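Local coordinates for protein endoglucanase (Uncultured bacterium, PDB 3X17) that probably cuts internal beta-1,4-glucosidic bonds of cellulose, as a glycoside hydrolase family 9 endoglucanase with an N-terminal Ig-like domain and an (alpha/alpha)6 barrel, at residues L147-D152 with G178-Y183; Q193-Y198 with A286-P291; R238-V243 with W308-A313; R411-T416 with L440-L445. All blocks are in the same frame, centred on the assembly; numbering follows the deposited sequence.

Contact 1. Residues L147-D152 with G178-Y183; sequences LDHHED and GDYGKY. With ZN (zinc ion), chain C.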
loop_
_atom_site.group_PDB
_atom_site.type_symbol
_atom_site.label_atom_id
_atom_site.label_comp_id
_atom_site.label_asym_id
_atom_site.label_seq_id
_atom_site.Cartn_x
_atom_site.Cartn_y
_atom_site.Cartn_z
ATOM N N LEU A 147 14.837 6.638 -21.863
ATOM C CA LEU A 147 14.910 5.218 -21.627
ATOM C C LEU A 147 15.911 4.870 -20.566
ATOM O O LEU A 147 17.040 5.238 -20.659
ATOM C CB LEU A 147 15.316 4.525 -22.898
ATOM C CG LEU A 147 14.810 3.136 -23.219
ATOM C CD1 LEU A 147 15.773 2.368 -24.017
ATOM C CD2 LEU A 147 14.401 2.390 -22.042
ATOM N N ASP A 148 15.494 4.127 -19.563
ATOM C CA ASP A 148 16.389 3.766 -18.451
ATOM C C ASP A 148 16.599 2.265 -18.382
ATOM O O ASP A 148 15.658 1.486 -18.583
ATOM C CB ASP A 148 15.773 4.234 -17.133
ATOM C CG ASP A 148 14.340 3.710 -16.940
ATOM O OD1 ASP A 148 13.521 3.822 -17.883
ATOM O OD2 ASP A 148 14.050 3.140 -15.864
ATOM N N HIS A 149 17.789 1.853 -17.966
ATOM C CA HIS A 149 17.974 0.494 -17.482
ATOM C C HIS A 149 17.523 -0.464 -18.566
ATOM O O HIS A 149 17.060 -1.581 -18.290
ATOM C CB HIS A 149 17.170 0.252 -16.188
ATOM C CG HIS A 149 17.614 1.111 -15.041
ATOM N ND1 HIS A 149 16.761 1.962 -14.376
ATOM C CD2 HIS A 149 18.841 1.303 -14.490
ATOM C CE1 HIS A 149 17.426 2.612 -13.434
ATOM N NE2 HIS A 149 18.694 2.238 -13.490
ATOM N N HIS A 150 17.805 -0.083 -19.802
ATOM C CA HIS A 150 17.593 -0.982 -20.925
ATOM C C HIS A 150 18.539 -2.187 -20.949
ATOM O O HIS A 150 18.340 -3.114 -21.748
ATOM C CB HIS A 150 17.674 -0.232 -22.253
ATOM C CG HIS A 150 17.117 -1.009 -23.406
ATOM N ND1 HIS A 150 17.916 -1.710 -24.287
ATOM C CD2 HIS A 150 15.840 -1.289 -23.755
ATOM C CE1 HIS A 150 17.154 -2.306 -25.189
ATOM N NE2 HIS A 150 15.890 -2.072 -24.883
ATOM N N GLU A 151 19.566 -2.181 -20.095
ATOM C CA GLU A 151 20.470 -3.346 -20.026
ATOM C C GLU A 151 20.158 -4.347 -18.909
ATOM O O GLU A 151 20.998 -5.184 -18.573
ATOM C CB GLU A 151 21.948 -2.900 -19.984
ATOM C CG GLU A 151 22.402 -2.074 -21.197
ATOM C CD GLU A 151 22.070 -2.764 -22.525
ATOM O OE1 GLU A 151 22.425 -3.954 -22.670
ATOM O OE2 GLU A 151 21.437 -2.129 -23.405
ATOM N N ASP A 152 18.964 -4.270 -18.320
ATOM C CA ASP A 152 18.611 -5.143 -17.172
ATOM C C ASP A 152 18.410 -6.564 -17.704
ATOM O O ASP A 152 17.564 -6.754 -18.575
ATOM C CB ASP A 152 17.275 -4.686 -16.537
ATOM C CG ASP A 152 17.394 -3.408 -15.702
ATOM O OD1 ASP A 152 18.521 -2.906 -15.484
ATOM O OD2 ASP A 152 16.337 -2.887 -15.252
ATOM N N GLY A 178 12.073 4.867 -3.858
ATOM C CA GLY A 178 12.892 5.993 -4.279
ATOM C C GLY A 178 14.234 5.623 -4.908
ATOM O O GLY A 178 15.010 6.504 -5.297
ATOM N N ASP A 179 14.555 4.332 -4.907
ATOM C CA ASP A 179 15.650 3.829 -5.716
ATOM C C ASP A 179 15.088 3.264 -7.006
ATOM O O ASP A 179 13.900 3.465 -7.341
ATOM C CB ASP A 179 16.423 2.727 -4.973
ATOM C CG ASP A 179 15.555 1.517 -4.671
ATOM O OD1 ASP A 179 14.387 1.729 -4.294
ATOM O OD2 ASP A 179 16.025 0.373 -4.832
ATOM N N TYR A 180 15.937 2.544 -7.730
ATOM C CA TYR A 180 15.558 2.021 -9.041
ATOM C C TYR A 180 15.677 0.510 -9.098
ATOM O O TYR A 180 15.438 -0.102 -10.152
ATOM C CB TYR A 180 16.413 2.650 -10.161
ATOM C CG TYR A 180 16.297 4.162 -10.248
ATOM C CD1 TYR A 180 15.049 4.787 -10.234
ATOM C CD2 TYR A 180 17.427 4.964 -10.377
ATOM C CE1 TYR A 180 14.931 6.171 -10.310
ATOM C CE2 TYR A 180 17.308 6.348 -10.505
ATOM C CZ TYR A 180 16.068 6.944 -10.458
ATOM O OH TYR A 180 15.948 8.332 -10.539
ATOM N N GLY A 181 15.958 -0.105 -7.954
ATOM C CA GLY A 181 15.920 -1.560 -7.853
ATOM C C GLY A 181 14.536 -2.119 -8.144
ATOM O O GLY A 181 13.534 -1.428 -8.028
ATOM N N LYS A 182 14.493 -3.341 -8.658
ATOM C CA LYS A 182 13.229 -3.999 -8.951
ATOM C C LYS A 182 13.246 -5.327 -8.210
ATOM O O LYS A 182 14.250 -6.018 -8.187
ATOM C CB LYS A 182 13.095 -4.232 -10.449
ATOM C CG LYS A 182 13.316 -2.940 -11.291
ATOM C CD LYS A 182 12.981 -3.146 -12.763
ATOM C CE LYS A 182 13.860 -4.208 -13.413
ATOM N NZ LYS A 182 13.798 -4.106 -14.932
ATOM N N TYR A 183 12.207 -5.593 -7.450
ATOM C CA TYR A 183 12.315 -6.645 -6.441
ATOM C C TYR A 183 11.093 -7.512 -6.556
ATOM O O TYR A 183 9.980 -7.009 -6.514
ATOM C CB TYR A 183 12.325 -6.026 -5.054
ATOM C CG TYR A 183 13.421 -5.045 -4.800
ATOM C CD1 TYR A 183 13.234 -3.701 -5.094
ATOM C CD2 TYR A 183 14.565 -5.423 -4.089
ATOM C CE1 TYR A 183 14.160 -2.763 -4.743
ATOM C CE2 TYR A 183 15.507 -4.476 -3.704
ATOM C CZ TYR A 183 15.326 -3.164 -4.074
ATOM O OH TYR A 183 16.268 -2.215 -3.737
HETATM ZN ZN ZN C . 14.669 1.919 -14.518
HETATM O O HOH W 1 14.334 -1.967 -17.355
#
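The zinc site of the catalytic domain sets H149 against Y180, while a salt bridge between D152 and K182 joins the same two segments further along. Zinc is held by D148 OD2 at 1.9 Å and by H149 ND1 at 2.1 Å; C132 and H175 supply the other two ligands. With CG anti to its carbonyl carbon (chi1 -63°), the H149 side chain turns ND1 to the metal. NE2 bonds to D261, fixing the ring at both nitrogens, and the Y180 hydroxyl bonds to the carbonyl of I256. H149 CE1 lies 3.4 Å from Y180 CB, and Y180 CD2 comes to the imidazole edge in the ring plane. The planes, 54° apart with centroids separated by 5.6 Å, make neither a stack nor a T-shaped pair.

A type I beta turn, H149 to D152, carries the chain from the metal ligand to the carboxylate facing strand 182-183, an outer strand of a four-stranded mixed sheet. K182 NZ donates to the anti lone pair of D152 OD2 over 2.8 Å, its chain bent at chi3 (-61°) to arrive there. The carbonyls of G172 and A170 also take bonds from this ammonium, and D152 OD1 pairs with R265. Water 1 donates to H149 O over 2.9 Å and accepts a weak bond from K182 NZ at 3.3 Å.

Contact 2. Residues Q193-Y198 with A286-P291; sequences QLLKAY and ARIFAP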
loop_
_atom_site.group_PDB
_atom_site.type_symbol
_atom_site.label_atom_id
_atom_site.label_comp_id
_atom_site.label_asym_id
_atom_site.label_seq_id
_atom_site.Cartn_x
_atom_site.Cartn_y
_atom_site.Cartn_z
ATOM N N GLN A 193 -2.325 -7.234 -4.769
ATOM C CA GLN A 193 -3.209 -6.318 -4.076
ATOM C C GLN A 193 -3.955 -5.362 -5.022
ATOM O O GLN A 193 -5.134 -5.098 -4.830
ATOM C CB GLN A 193 -2.495 -5.557 -2.957
ATOM C CG GLN A 193 -2.082 -6.393 -1.773
ATOM C CD GLN A 193 -1.235 -5.602 -0.771
ATOM O OE1 GLN A 193 -1.752 -5.021 0.179
ATOM N NE2 GLN A 193 0.077 -5.615 -0.968
ATOM N N LEU A 194 -3.305 -4.886 -6.074
ATOM C CA LEU A 194 -4.051 -4.141 -7.094
ATOM C C LEU A 194 -5.114 -5.033 -7.738
ATOM O O LEU A 194 -6.242 -4.595 -8.004
ATOM C CB LEU A 194 -3.113 -3.547 -8.154
ATOM C CG LEU A 194 -1.968 -2.656 -7.640
ATOM C CD1 LEU A 194 -1.093 -2.205 -8.837
ATOM C CD2 LEU A 194 -2.450 -1.412 -6.843
ATOM N N LEU A 195 -4.781 -6.300 -7.934
ATOM C CA LEU A 195 -5.711 -7.205 -8.589
ATOM C C LEU A 195 -6.960 -7.353 -7.726
ATOM O O LEU A 195 -8.085 -7.374 -8.234
ATOM C CB LEU A 195 -5.079 -8.589 -8.802
ATOM C CG LEU A 195 -4.250 -8.779 -10.078
ATOM C CD1 LEU A 195 -3.542 -10.127 -9.994
ATOM C CD2 LEU A 195 -5.115 -8.722 -11.345
ATOM N N LYS A 196 -6.753 -7.449 -6.417
ATOM C CA LYS A 196 -7.850 -7.666 -5.474
ATOM C C LYS A 196 -8.713 -6.424 -5.377
ATOM O O LYS A 196 -9.921 -6.522 -5.195
ATOM C CB LYS A 196 -7.264 -8.000 -4.095
ATOM C CG LYS A 196 -8.196 -8.730 -3.182
ATOM C CD LYS A 196 -8.703 -10.028 -3.815
ATOM C CE LYS A 196 -10.050 -10.388 -3.184
ATOM N NZ LYS A 196 -10.716 -11.471 -3.977
ATOM N N ALA A 197 -8.074 -5.250 -5.374
ATOM C CA ALA A 197 -8.801 -3.996 -5.476
ATOM C C ALA A 197 -9.752 -4.033 -6.676
ATOM O O ALA A 197 -10.899 -3.587 -6.582
ATOM C CB ALA A 197 -7.842 -2.821 -5.612
ATOM N N TYR A 198 -9.230 -4.432 -7.828
ATOM C CA TYR A 198 -10.042 -4.435 -9.013
ATOM C C TYR A 198 -11.151 -5.467 -8.907
ATOM O O TYR A 198 -12.296 -5.176 -9.203
ATOM C CB TYR A 198 -9.239 -4.677 -10.288
ATOM C CG TYR A 198 -10.170 -4.900 -11.478
ATOM C CD1 TYR A 198 -10.760 -3.810 -12.139
ATOM C CD2 TYR A 198 -10.596 -6.180 -11.816
ATOM C CE1 TYR A 198 -11.648 -4.004 -13.190
ATOM C CE2 TYR A 198 -11.539 -6.382 -12.826
ATOM C CZ TYR A 198 -12.057 -5.295 -13.497
ATOM O OH TYR A 198 -12.954 -5.506 -14.492
ATOM N N ALA A 286 -4.678 -14.993 -13.740
ATOM C CA ALA A 286 -5.313 -15.963 -14.627
ATOM C C ALA A 286 -6.835 -15.920 -14.443
ATOM O O ALA A 286 -7.581 -16.024 -15.411
ATOM C CB ALA A 286 -4.768 -17.368 -14.368
ATOM N N ARG A 287 -7.283 -15.750 -13.224
ATOM C CA ARG A 287 -8.682 -15.707 -12.922
ATOM C C ARG A 287 -9.245 -14.376 -13.343
ATOM O O ARG A 287 -10.293 -14.305 -13.895
ATOM C CB ARG A 287 -8.917 -15.938 -11.430
ATOM C CG ARG A 287 -10.272 -15.551 -10.916
ATOM C CD ARG A 287 -10.195 -14.869 -9.582
ATOM N NE ARG A 287 -9.345 -15.611 -8.714
ATOM C CZ ARG A 287 -8.665 -15.144 -7.683
ATOM N NH1 ARG A 287 -8.730 -13.904 -7.310
ATOM N NH2 ARG A 287 -7.931 -15.977 -7.013
ATOM N N ILE A 288 -8.522 -13.321 -13.081
ATOM C CA ILE A 288 -9.094 -12.001 -13.217
ATOM C C ILE A 288 -9.051 -11.493 -14.667
ATOM O O ILE A 288 -9.933 -10.732 -15.084
ATOM C CB ILE A 288 -8.431 -11.015 -12.220
ATOM C CG1 ILE A 288 -8.881 -11.317 -10.797
ATOM C CG2 ILE A 288 -8.757 -9.589 -12.540
ATOM C CD1 ILE A 288 -8.015 -10.646 -9.751
ATOM N N PHE A 289 -8.037 -11.897 -15.438
ATOM C CA PHE A 289 -7.855 -11.338 -16.795
ATOM C C PHE A 289 -8.676 -12.137 -17.790
ATOM O O PHE A 289 -8.656 -11.830 -18.975
ATOM C CB PHE A 289 -6.379 -11.384 -17.250
ATOM C CG PHE A 289 -5.573 -10.197 -16.830
ATOM C CD1 PHE A 289 -4.998 -10.149 -15.565
ATOM C CD2 PHE A 289 -5.355 -9.137 -17.718
ATOM C CE1 PHE A 289 -4.267 -9.032 -15.155
ATOM C CE2 PHE A 289 -4.620 -8.015 -17.316
ATOM C CZ PHE A 289 -4.050 -7.983 -16.040
ATOM N N ALA A 290 -9.277 -13.238 -17.334
ATOM C CA ALA A 290 -9.955 -14.163 -18.247
ATOM C C ALA A 290 -10.983 -13.516 -19.207
ATOM O O ALA A 290 -10.969 -13.819 -20.389
ATOM C CB ALA A 290 -10.577 -15.344 -17.491
ATOM N N PRO A 291 -11.818 -12.576 -18.721
ATOM C CA PRO A 291 -12.780 -11.926 -19.641
ATOM C C PRO A 291 -12.150 -10.905 -20.597
ATOM O O PRO A 291 -12.817 -10.453 -21.512
ATOM C CB PRO A 291 -13.760 -11.201 -18.698
ATOM C CG PRO A 291 -13.471 -11.764 -17.303
ATOM C CD PRO A 291 -12.021 -12.157 -17.323
#
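L195 on helix 184-200 and I288 on helix 272-288 have the closest alpha carbons of the two segments, 7.5 Å apart. Residues 193-198 are regular helix, with A197 N bonded to Q193 O and Y198 N to L194 O; the other backbone keeps helical phi and psi through 289-291 without the regular bonds. At this spacing side chains, not backbones, fill the interface. I288 and L195 carry most of the contact, and I288 presents two branches. Its CD1 reaches the first helix near the backbone, 3.7 Å from L195 CB and 3.6 Å from L195 O. Its CG2, anti to the backbone N, meets L195 CD2 and also Y198 CD2, each at 3.9 Å. L195 CD2 also touches the F289 ring, whose CE1 lies 3.9 Å away, the leucine and phenylalanine side chains crossing at about a right angle. V226 of helix 221-235 also touches L195, and F296 meets the F289 ring.

On another flank K196 NZ and R287 NH1 stand 4.6 Å apart, both salt-bridged to E199. D386 gives K196 a second carboxylate and E346 pairs with R287, so the two cations probably share a compensated charge cluster. Apolar side chains meeting between helices distant in sequence, with an ion network at one margin, here join two helices of the (alpha/alpha)6 barrel.

Contact 3. Residues R238-V243 with W308-A313; sequences RPDGAV and WRFLAA
F310 packs tightly against A242 and G241, whereas its dealings with R238 are looser. The methyl of A242 stands over the centre of the phenyl ring, CB 3.6 Å from the F310 centroid and 5° off the ring normal, which is a direct CH-pi contact. Because F310 CG is anti to the backbone N (chi1 -175°), the ring projects from helix 294-312 over the turn. G241 and F310 have alpha carbons just 5.5 Å apart, and G241 adopts a phi of 105° that suits a residue without a side chain; a beta carbon there would be jammed against the D240 carbonyl O and would lie 3.6 Å from F310 CB.

Toward the other rim of the ring the fit becomes polar and oblique. D240 OD2 approaches F310 CE1 at 3.4 Å, while R238 NH1 stays 4.1 Å from that same carbon. The carboxylate is steadied by R238, whose NH1 donates to the syn lone pair of D240 OD2 over 2.9 Å, nearly in the guanidinium plane. D240 and F310 are partly exposed to solvent, whereas G241 and A242 are buried. With an alanine at F310, the A242 methyl is likely to lose the aromatic face it rests on, leaving a gap between turn and helix. I270 of strand 265-271 touches both A242 and F310. The contact thus seats a type I beta turn, R238 to G241, leading from helix 221-235 into strand 243-249, against the C-terminal end of a barrel helix.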
loop_
_atom_site.group_PDB
_atom_site.type_symbol
_atom_site.label_atom_id
_atom_site.label_comp_id
_atom_site.label_asym_id
_atom_site.label_seq_id
_atom_site.Cartn_x
_atom_site.Cartn_y
_atom_site.Cartn_z
ATOM N N ARG A 238 12.846 -18.565 -14.382
ATOM C CA ARG A 238 13.816 -19.455 -14.971
ATOM C C ARG A 238 13.010 -20.638 -15.513
ATOM O O ARG A 238 11.927 -20.925 -14.991
ATOM C CB ARG A 238 14.711 -19.876 -13.814
ATOM C CG ARG A 238 15.991 -20.496 -14.150
ATOM C CD ARG A 238 16.242 -21.527 -13.078
ATOM N NE ARG A 238 17.107 -21.004 -12.062
ATOM C CZ ARG A 238 17.463 -21.667 -10.968
ATOM N NH1 ARG A 238 16.859 -22.804 -10.620
ATOM N NH2 ARG A 238 18.394 -21.145 -10.201
ATOM N N PRO A 239 13.510 -21.326 -16.559
ATOM C CA PRO A 239 12.616 -22.272 -17.213
ATOM C C PRO A 239 12.151 -23.415 -16.316
ATOM O O PRO A 239 11.147 -24.064 -16.619
ATOM C CB PRO A 239 13.474 -22.823 -18.368
ATOM C CG PRO A 239 14.396 -21.698 -18.691
ATOM C CD PRO A 239 14.746 -21.111 -17.340
ATOM N N ASP A 240 12.850 -23.672 -15.214
ATOM C CA ASP A 240 12.365 -24.712 -14.320
ATOM C C ASP A 240 11.218 -24.181 -13.435
ATOM O O ASP A 240 10.563 -24.954 -12.742
ATOM C CB ASP A 240 13.506 -25.370 -13.513
ATOM C CG ASP A 240 14.228 -24.387 -12.591
ATOM O OD1 ASP A 240 13.993 -23.168 -12.697
ATOM O OD2 ASP A 240 15.102 -24.834 -11.826
ATOM N N GLY A 241 10.940 -22.870 -13.523
ATOM C CA GLY A 241 9.816 -22.273 -12.777
ATOM C C GLY A 241 10.248 -21.467 -11.587
ATOM O O GLY A 241 9.473 -20.660 -11.067
ATOM N N ALA A 242 11.524 -21.563 -11.214
ATOM C CA ALA A 242 12.035 -20.739 -10.121
ATOM C C ALA A 242 12.115 -19.251 -10.518
ATOM O O ALA A 242 12.253 -18.933 -11.684
ATOM C CB ALA A 242 13.417 -21.253 -9.651
ATOM N N VAL A 243 12.019 -18.353 -9.542
ATOM C CA VAL A 243 11.944 -16.917 -9.818
ATOM C C VAL A 243 13.063 -16.166 -9.097
ATOM O O VAL A 243 13.302 -16.399 -7.908
ATOM C CB VAL A 243 10.553 -16.316 -9.438
ATOM C CG1 VAL A 243 10.505 -14.794 -9.700
ATOM C CG2 VAL A 243 9.460 -17.000 -10.235
ATOM N N TRP A 308 4.916 -23.721 -9.406
ATOM C CA TRP A 308 4.508 -24.699 -8.421
ATOM C C TRP A 308 5.221 -26.049 -8.619
ATOM O O TRP A 308 5.481 -26.747 -7.650
ATOM C CB TRP A 308 2.997 -24.915 -8.413
ATOM C CG TRP A 308 2.588 -25.825 -7.286
ATOM C CD1 TRP A 308 2.392 -27.171 -7.343
ATOM C CD2 TRP A 308 2.450 -25.455 -5.912
ATOM N NE1 TRP A 308 2.083 -27.653 -6.105
ATOM C CE2 TRP A 308 2.129 -26.624 -5.199
ATOM C CE3 TRP A 308 2.499 -24.228 -5.225
ATOM C CZ2 TRP A 308 1.862 -26.616 -3.826
ATOM C CZ3 TRP A 308 2.248 -24.220 -3.852
ATOM C CH2 TRP A 308 1.964 -25.412 -3.165
ATOM N N ARG A 309 5.515 -26.429 -9.862
ATOM C CA ARG A 309 6.260 -27.674 -10.099
ATOM C C ARG A 309 7.642 -27.585 -9.450
ATOM O O ARG A 309 8.074 -28.485 -8.715
ATOM C CB ARG A 309 6.421 -27.929 -11.592
ATOM C CG ARG A 309 5.386 -28.868 -12.171
ATOM C CD ARG A 309 5.350 -28.775 -13.694
ATOM N NE ARG A 309 3.991 -28.425 -14.093
ATOM C CZ ARG A 309 3.668 -27.527 -15.013
ATOM N NH1 ARG A 309 4.599 -26.957 -15.761
ATOM N NH2 ARG A 309 2.386 -27.279 -15.249
ATOM N N PHE A 310 8.292 -26.445 -9.644
ATOM C CA PHE A 310 9.534 -26.180 -8.932
ATOM C C PHE A 310 9.385 -26.285 -7.415
ATOM O O PHE A 310 10.196 -26.935 -6.769
ATOM C CB PHE A 310 10.134 -24.828 -9.308
ATOM C CG PHE A 310 11.470 -24.586 -8.682
ATOM C CD1 PHE A 310 12.635 -25.065 -9.290
ATOM C CD2 PHE A 310 11.566 -23.951 -7.451
ATOM C CE1 PHE A 310 13.870 -24.901 -8.677
ATOM C CE2 PHE A 310 12.803 -23.745 -6.855
ATOM C CZ PHE A 310 13.959 -24.246 -7.460
ATOM N N LEU A 311 8.407 -25.584 -6.838
ATOM C CA LEU A 311 8.203 -25.641 -5.381
ATOM C C LEU A 311 7.929 -27.046 -4.829
ATOM O O LEU A 311 8.331 -27.362 -3.723
ATOM C CB LEU A 311 7.081 -24.701 -4.929
ATOM C CG LEU A 311 7.336 -23.215 -5.141
ATOM C CD1 LEU A 311 6.003 -22.490 -5.181
ATOM C CD2 LEU A 311 8.248 -22.698 -4.004
ATOM N N ALA A 312 7.188 -27.860 -5.558
ATOM C CA ALA A 312 6.826 -29.181 -5.049
ATOM C C ALA A 312 8.032 -30.140 -5.055
ATOM O O ALA A 312 8.046 -31.121 -4.313
ATOM C CB ALA A 312 5.641 -29.766 -5.823
ATOM N N ALA A 313 9.107 -29.739 -5.742
ATOM C CA ALA A 313 10.314 -30.558 -5.859
ATOM C C ALA A 313 11.436 -29.973 -5.024
ATOM O O ALA A 313 12.578 -30.402 -5.117
ATOM C CB ALA A 313 10.773 -30.654 -7.330
#

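Contact 4. Residues R411-T416 with L440-L445; sequences RSVFQT and LAKGML
K442 NZ is gripped by the carbonyl of P425 and by water 2, to which it donates over 3.0 Å, while its aliphatic base packs against V413. The same water lies 2.9 Å from T416 OG1, giving a water-mediated link between the helices, and E438 adds a long, weak ion pair. The lysine chain is extended beyond CG, which carries the ammonium away from the apolar part of the contact.

There both V413 methyls rest on one side of the lysine stem. CG1 is anti to the backbone N (chi1 171°), which leaves CG2 anti to the carbonyl carbon; V413 CG1 lies 3.8 Å from K442 CB, and V413 CG2 is 3.8 Å from K442 CG. One turn further along, L445 CD1 approaches V413 CG2 more loosely, at 4.3 Å. The alpha carbons of V413 and K442 are 6.4 Å apart. Losing the V413 methyls to an alanine is likely to leave the K442 stem without its branched partner and open a gap beside L445. P373 touches both K442 and L445 from a neighbouring loop. Here helices 396-418 and 435-452, which follow one another in the chain, pack side by side within the (alpha/alpha)6 barrel.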
loop_
_atom_site.group_PDB
_atom_site.type_symbol
_atom_site.label_atom_id
_atom_site.label_comp_id
_atom_site.label_asym_id
_atom_site.label_seq_id
_atom_site.Cartn_x
_atom_site.Cartn_y
_atom_site.Cartn_z
ATOM N N ARG A 411 -11.069 -7.984 14.297
ATOM C CA ARG A 411 -11.440 -7.637 15.665
ATOM C C ARG A 411 -10.248 -7.079 16.451
ATOM O O ARG A 411 -10.320 -5.981 17.000
ATOM C CB ARG A 411 -12.111 -8.815 16.401
ATOM C CG ARG A 411 -13.332 -8.396 17.230
ATOM C CD ARG A 411 -13.972 -9.567 17.978
ATOM N NE ARG A 411 -14.473 -10.574 17.049
ATOM C CZ ARG A 411 -14.113 -11.857 17.062
ATOM N NH1 ARG A 411 -13.314 -12.315 18.018
ATOM N NH2 ARG A 411 -14.570 -12.687 16.131
ATOM N N SER A 412 -9.118 -7.771 16.421
ATOM C CA SER A 412 -7.920 -7.159 17.007
ATOM C C SER A 412 -7.553 -5.799 16.382
ATOM O O SER A 412 -7.228 -4.868 17.107
ATOM C CB SER A 412 -6.725 -8.118 17.022
ATOM O OG SER A 412 -6.437 -8.531 15.706
ATOM N N VAL A 413 -7.633 -5.663 15.057
ATOM C CA VAL A 413 -7.396 -4.348 14.462
ATOM C C VAL A 413 -8.341 -3.296 15.067
ATOM O O VAL A 413 -7.888 -2.241 15.511
ATOM C CB VAL A 413 -7.468 -4.343 12.919
ATOM C CG1 VAL A 413 -7.422 -2.927 12.406
ATOM C CG2 VAL A 413 -6.299 -5.136 12.344
ATOM N N PHE A 414 -9.640 -3.591 15.078
ATOM C CA PHE A 414 -10.638 -2.667 15.583
ATOM C C PHE A 414 -10.391 -2.248 17.028
ATOM O O PHE A 414 -10.529 -1.068 17.370
ATOM C CB PHE A 414 -12.033 -3.247 15.452
ATOM C CG PHE A 414 -13.127 -2.225 15.666
ATOM C CD1 PHE A 414 -13.370 -1.251 14.706
ATOM C CD2 PHE A 414 -13.809 -2.154 16.888
ATOM C CE1 PHE A 414 -14.320 -0.251 14.921
ATOM C CE2 PHE A 414 -14.768 -1.165 17.107
ATOM C CZ PHE A 414 -15.014 -0.207 16.126
ATOM N N GLN A 415 -9.952 -3.192 17.857
ATOM C CA GLN A 415 -9.615 -2.881 19.243
ATOM C C GLN A 415 -8.464 -1.883 19.373
ATOM O O GLN A 415 -8.477 -0.998 20.261
ATOM C CB GLN A 415 -9.277 -4.157 20.003
ATOM C CG GLN A 415 -8.386 -3.922 21.210
ATOM C CD GLN A 415 -8.115 -5.196 22.010
ATOM O OE1 GLN A 415 -7.271 -5.206 22.906
ATOM N NE2 GLN A 415 -8.840 -6.263 21.700
ATOM N N THR A 416 -7.438 -2.033 18.528
ATOM C CA THR A 416 -6.352 -1.049 18.521
ATOM C C THR A 416 -6.868 0.312 18.051
ATOM O O THR A 416 -6.563 1.354 18.635
ATOM C CB THR A 416 -5.161 -1.505 17.656
ATOM O OG1 THR A 416 -4.773 -2.828 18.038
ATOM C CG2 THR A 416 -3.954 -0.563 17.846
ATOM N N LEU A 440 -2.873 1.079 6.484
ATOM C CA LEU A 440 -3.814 0.874 5.401
ATOM C C LEU A 440 -4.075 -0.616 5.195
ATOM O O LEU A 440 -5.201 -1.019 4.879
ATOM C CB LEU A 440 -3.320 1.542 4.125
ATOM C CG LEU A 440 -3.543 3.057 4.035
ATOM C CD1 LEU A 440 -2.622 3.620 2.941
ATOM C CD2 LEU A 440 -5.017 3.395 3.703
ATOM N N ALA A 441 -3.043 -1.438 5.379
ATOM C CA ALA A 441 -3.178 -2.892 5.271
ATOM C C ALA A 441 -4.113 -3.419 6.367
ATOM O O ALA A 441 -4.813 -4.403 6.150
ATOM C CB ALA A 441 -1.809 -3.572 5.387
ATOM N N LYS A 442 -4.056 -2.818 7.555
ATOM C CA LYS A 442 -5.020 -3.129 8.613
ATOM C C LYS A 442 -6.428 -2.635 8.284
ATOM O O LYS A 442 -7.413 -3.280 8.644
ATOM C CB LYS A 442 -4.575 -2.569 9.969
ATOM C CG LYS A 442 -3.415 -3.312 10.596
ATOM C CD LYS A 442 -2.905 -2.572 11.873
ATOM C CE LYS A 442 -1.968 -3.500 12.688
ATOM N NZ LYS A 442 -1.504 -2.864 13.978
ATOM N N GLY A 443 -6.510 -1.505 7.585
ATOM C CA GLY A 443 -7.743 -1.073 6.960
ATOM C C GLY A 443 -8.313 -2.147 6.054
ATOM O O GLY A 443 -9.518 -2.437 6.076
ATOM N N MET A 444 -7.431 -2.742 5.263
ATOM C CA MET A 444 -7.792 -3.855 4.387
ATOM C C MET A 444 -8.349 -5.062 5.164
ATOM O O MET A 444 -9.319 -5.631 4.741
ATOM C CB MET A 444 -6.600 -4.278 3.508
ATOM C CG MET A 444 -6.955 -5.315 2.427
ATOM S SD MET A 444 -5.468 -6.060 1.704
ATOM C CE MET A 444 -4.717 -4.650 0.905
ATOM N N LEU A 445 -7.769 -5.431 6.301
ATOM C CA LEU A 445 -8.351 -6.537 7.077
ATOM C C LEU A 445 -9.741 -6.216 7.630
ATOM O O LEU A 445 -10.623 -7.088 7.630
ATOM C CB LEU A 445 -7.434 -7.044 8.198
ATOM C CG LEU A 445 -5.988 -7.403 7.835
ATOM C CD1 LEU A 445 -5.224 -7.744 9.100
ATOM C CD2 LEU A 445 -5.904 -8.521 6.800
HETATM O O HOH W 2 -3.858 -3.975 15.504
#

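All four contacts lie in the glycosyl hydrolase family 9 region, and their touching residues are largely buried, yet their depth differs. Contacts 4 and 2, centred about 14 and 17 Å from the chain centre, join helix to helix, contact 2 through aliphatic and aromatic side chains, contact 4 through aliphatic groups and a water link. They meet each other where Q193 OE1 packs 3.1 Å from M444 CE. Contact 1, about 21 Å out, crosses by the D152-K182 salt bridge and the H149-Y180 packing, beside a zinc bound by one of its segments; its strand 182-183 leads directly into helix 184-200 of contact 2. Contact 3 is the most peripheral, about 28 Å out, and sets a loop on helix 294-312.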